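Local atomic coordinates of putative transcriptional regulator (Clostridium difficile, PDB entry 3QI7), a protein that is of unknown function but has a periplasmic binding protein-like fold and may therefore bind a small ligand such as a sugar. Residues E141-K152 against M179-L189. Sequence-based numbering, arbitrary orientation.
Sequences EERGKVLAERSK and MIKETCKNIGL
Gly144 meets Ile180 where the two helices come closest, their CA atoms 4.5 Å apart. With no side chain, Gly144 lets the helix carrying Ile180 come close, so that Ile180 CG1 lies against Gly144 O, and the helix axes approach to 7.6 Å while crossing at -40°. Ala148, one turn on, needs little more room: its methyl CB rests 3.6 Å from CG2 of Thr183 and also touches SG of Cys184. Thr183 turns its two branches to different uses. With chi1 at -58°, OG1 lies beside its own backbone N and bonds to Met179 O at 2.9 Å, which satisfies the hydroxyl within its helix, while CG2, anti to that N, is left to pack on Ala148. In selenomethionine Met179, CG lies against Glu141 O, and bends at chi2 and chi3 then carry CE across the extended arm of Glu141 at a slant, near OE2. Lys145 lays CB against Thr183 OG1, then leads out of the contact to Glu149, its NZ forming a 2.8 Å salt bridge with Glu149 OE2 along one helix. Lys152 closes the far end: its chain runs antiparallel to that of Ile187, Lys152 CB lying 3.7 Å from Ile187 CD1, and its NZ donates to Ile187 O (2.6 Å) in the carbonyl plane. The long lysine thus grips a carbonyl where the second helix has ended. On the inner side, Leu147 CD2 meets Ile180 CD1, and both side chains lean on Phe159 of strand 159-164. Helices 140-153 and 171-186 thereby pack together against the three-stranded parallel sheet, while Val146 and Arg150 face strand 361-370.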
# COMPACT_ATOMS: atom_id res chain seq x y z
N GLU A 141 3.67 -11.48 6.12
CA GLU A 141 4.26 -12.78 5.81
C GLU A 141 4.40 -12.98 4.31
O GLU A 141 5.49 -13.33 3.83
CB GLU A 141 3.41 -13.91 6.39
CG GLU A 141 3.81 -14.28 7.79
CD GLU A 141 3.22 -15.61 8.26
OE1 GLU A 141 3.38 -15.93 9.47
OE2 GLU A 141 2.60 -16.32 7.44
N GLU A 142 3.30 -12.79 3.59
CA GLU A 142 3.30 -13.02 2.17
C GLU A 142 4.24 -11.99 1.46
O GLU A 142 4.95 -12.34 0.50
CB GLU A 142 1.88 -13.00 1.62
CG GLU A 142 1.80 -13.30 0.12
CD GLU A 142 2.11 -14.75 -0.22
OE1 GLU A 142 2.27 -15.60 0.70
OE2 GLU A 142 2.20 -15.05 -1.43
N ARG A 143 4.26 -10.76 1.96
CA ARG A 143 5.21 -9.74 1.42
C ARG A 143 6.65 -10.22 1.52
O ARG A 143 7.43 -10.07 0.56
CB ARG A 143 5.03 -8.40 2.13
CG ARG A 143 6.12 -7.36 1.88
CD ARG A 143 5.84 -6.59 0.59
NE ARG A 143 7.02 -5.82 0.18
CZ ARG A 143 7.45 -4.70 0.75
NH1 ARG A 143 6.79 -4.17 1.77
NH2 ARG A 143 8.54 -4.08 0.28
N GLY A 144 7.02 -10.76 2.67
CA GLY A 144 8.38 -11.28 2.88
C GLY A 144 8.76 -12.36 1.89
O GLY A 144 9.86 -12.33 1.32
N LYS A 145 7.87 -13.32 1.72
CA LYS A 145 8.09 -14.44 0.84
C LYS A 145 8.33 -13.93 -0.57
O LYS A 145 9.30 -14.33 -1.22
CB LYS A 145 6.88 -15.37 0.88
CG LYS A 145 6.94 -16.61 -0.04
CD LYS A 145 5.67 -17.53 0.14
CE LYS A 145 5.72 -18.76 -0.76
NZ LYS A 145 5.50 -18.37 -2.16
N VAL A 146 7.49 -13.01 -1.02
CA VAL A 146 7.52 -12.55 -2.42
C VAL A 146 8.75 -11.67 -2.67
O VAL A 146 9.39 -11.75 -3.72
CB VAL A 146 6.20 -11.83 -2.81
CG1 VAL A 146 6.31 -11.14 -4.20
CG2 VAL A 146 4.95 -12.81 -2.74
N LEU A 147 9.10 -10.87 -1.69
CA LEU A 147 10.32 -10.02 -1.79
C LEU A 147 11.60 -10.90 -1.88
O LEU A 147 12.52 -10.61 -2.65
CB LEU A 147 10.38 -9.07 -0.61
CG LEU A 147 11.66 -8.24 -0.41
CD1 LEU A 147 11.97 -7.35 -1.63
CD2 LEU A 147 11.49 -7.41 0.89
N ALA A 148 11.66 -11.96 -1.09
CA ALA A 148 12.78 -12.93 -1.17
C ALA A 148 12.84 -13.57 -2.56
O ALA A 148 13.91 -13.64 -3.20
CB ALA A 148 12.62 -14.01 -0.07
N GLU A 149 11.70 -14.02 -3.06
CA GLU A 149 11.64 -14.66 -4.39
C GLU A 149 12.04 -13.69 -5.51
O GLU A 149 12.88 -14.02 -6.35
CB GLU A 149 10.27 -15.26 -4.65
CG GLU A 149 9.93 -16.40 -3.69
CD GLU A 149 8.53 -16.92 -3.89
OE1 GLU A 149 7.84 -16.40 -4.78
OE2 GLU A 149 8.11 -17.85 -3.15
N ARG A 150 11.49 -12.48 -5.47
CA ARG A 150 11.75 -11.50 -6.53
C ARG A 150 13.21 -11.06 -6.52
O ARG A 150 13.79 -10.82 -7.59
CB ARG A 150 10.77 -10.29 -6.45
CG ARG A 150 9.37 -10.66 -6.94
CD ARG A 150 8.30 -9.52 -6.83
NE ARG A 150 6.98 -10.08 -7.16
CZ ARG A 150 5.82 -9.42 -7.13
NH1 ARG A 150 5.76 -8.12 -6.84
NH2 ARG A 150 4.72 -10.09 -7.41
N SER A 151 13.80 -10.96 -5.32
CA SER A 151 15.25 -10.79 -5.17
C SER A 151 16.08 -11.90 -5.87
O SER A 151 17.02 -11.61 -6.65
CB SER A 151 15.62 -10.73 -3.66
OG SER A 151 15.05 -9.58 -3.04
N LYS A 152 15.71 -13.16 -5.59
CA LYS A 152 16.34 -14.34 -6.22
C LYS A 152 16.24 -14.23 -7.75
O LYS A 152 17.24 -14.42 -8.44
CB LYS A 152 15.68 -15.66 -5.72
CG LYS A 152 16.38 -16.97 -6.19
CD LYS A 152 17.57 -17.33 -5.32
CE LYS A 152 18.35 -18.51 -5.86
NZ LYS A 152 19.16 -19.09 -4.75
N MSE A 179 9.65 -14.23 7.64
CA MSE A 179 9.33 -14.90 6.40
C MSE A 179 10.38 -14.63 5.31
O MSE A 179 10.64 -15.52 4.52
CB MSE A 179 7.91 -14.55 5.92
CG MSE A 179 7.49 -15.38 4.73
SE MSE A 179 7.54 -17.32 5.09
CE MSE A 179 6.09 -17.39 6.39
N ILE A 180 11.04 -13.46 5.29
CA ILE A 180 12.15 -13.30 4.34
C ILE A 180 13.24 -14.32 4.64
O ILE A 180 13.76 -14.95 3.72
CB ILE A 180 12.77 -11.89 4.36
CG1 ILE A 180 11.78 -10.88 3.83
CG2 ILE A 180 14.05 -11.82 3.50
CD1 ILE A 180 12.11 -9.42 4.23
N LYS A 181 13.56 -14.50 5.93
CA LYS A 181 14.64 -15.40 6.35
C LYS A 181 14.36 -16.85 6.00
O LYS A 181 15.24 -17.56 5.51
CB LYS A 181 14.88 -15.29 7.87
CG LYS A 181 16.11 -15.98 8.39
CD LYS A 181 16.29 -15.75 9.91
CE LYS A 181 17.60 -16.36 10.41
NZ LYS A 181 17.79 -16.17 11.89
N GLU A 182 13.13 -17.27 6.25
CA GLU A 182 12.69 -18.64 6.01
C GLU A 182 12.67 -18.90 4.51
O GLU A 182 13.20 -19.92 4.01
CB GLU A 182 11.31 -18.82 6.63
CG GLU A 182 10.61 -20.15 6.49
CD GLU A 182 9.24 -20.10 7.17
OE1 GLU A 182 9.17 -19.61 8.32
OE2 GLU A 182 8.23 -20.52 6.54
N THR A 183 12.09 -17.95 3.78
CA THR A 183 12.03 -18.09 2.34
C THR A 183 13.44 -18.15 1.73
O THR A 183 13.71 -19.06 0.91
CB THR A 183 11.17 -17.00 1.66
OG1 THR A 183 9.83 -17.03 2.18
CG2 THR A 183 11.10 -17.26 0.12
N CYS A 184 14.32 -17.22 2.11
CA CYS A 184 15.72 -17.26 1.67
C CYS A 184 16.38 -18.63 1.93
O CYS A 184 17.13 -19.12 1.11
CB CYS A 184 16.54 -16.14 2.33
SG CYS A 184 16.29 -14.52 1.65
N LYS A 185 16.09 -19.22 3.09
CA LYS A 185 16.59 -20.55 3.42
C LYS A 185 16.09 -21.61 2.45
O LYS A 185 16.87 -22.45 1.98
CB LYS A 185 16.23 -20.96 4.86
CG LYS A 185 17.01 -22.21 5.34
CD LYS A 185 16.10 -23.41 5.74
CE LYS A 185 15.83 -23.49 7.25
NZ LYS A 185 16.78 -24.40 7.99
N ASN A 186 14.79 -21.57 2.12
CA ASN A 186 14.21 -22.54 1.22
C ASN A 186 14.73 -22.44 -0.22
O ASN A 186 14.80 -23.46 -0.92
CB ASN A 186 12.68 -22.40 1.17
CG ASN A 186 12.00 -22.85 2.45
OD1 ASN A 186 12.52 -23.67 3.18
ND2 ASN A 186 10.80 -22.31 2.72
N ILE A 187 15.12 -21.24 -0.66
CA ILE A 187 15.52 -20.99 -2.04
C ILE A 187 17.04 -20.77 -2.20
O ILE A 187 17.50 -20.31 -3.24
CB ILE A 187 14.70 -19.82 -2.66
CG1 ILE A 187 15.04 -18.47 -2.05
CG2 ILE A 187 13.21 -20.13 -2.48
CD1 ILE A 187 14.34 -17.25 -2.66
N GLY A 188 17.79 -21.07 -1.16
CA GLY A 188 19.24 -21.02 -1.26
C GLY A 188 19.80 -19.65 -1.47
O GLY A 188 20.80 -19.50 -2.16
N LEU A 189 19.16 -18.64 -0.89
CA LEU A 189 19.67 -17.26 -0.94
C LEU A 189 20.26 -16.88 0.41
O LEU A 189 19.53 -16.71 1.40
CB LEU A 189 18.54 -16.28 -1.28
CG LEU A 189 18.83 -14.77 -1.38
CD1 LEU A 189 20.11 -14.50 -2.19
CD2 LEU A 189 17.62 -14.06 -1.99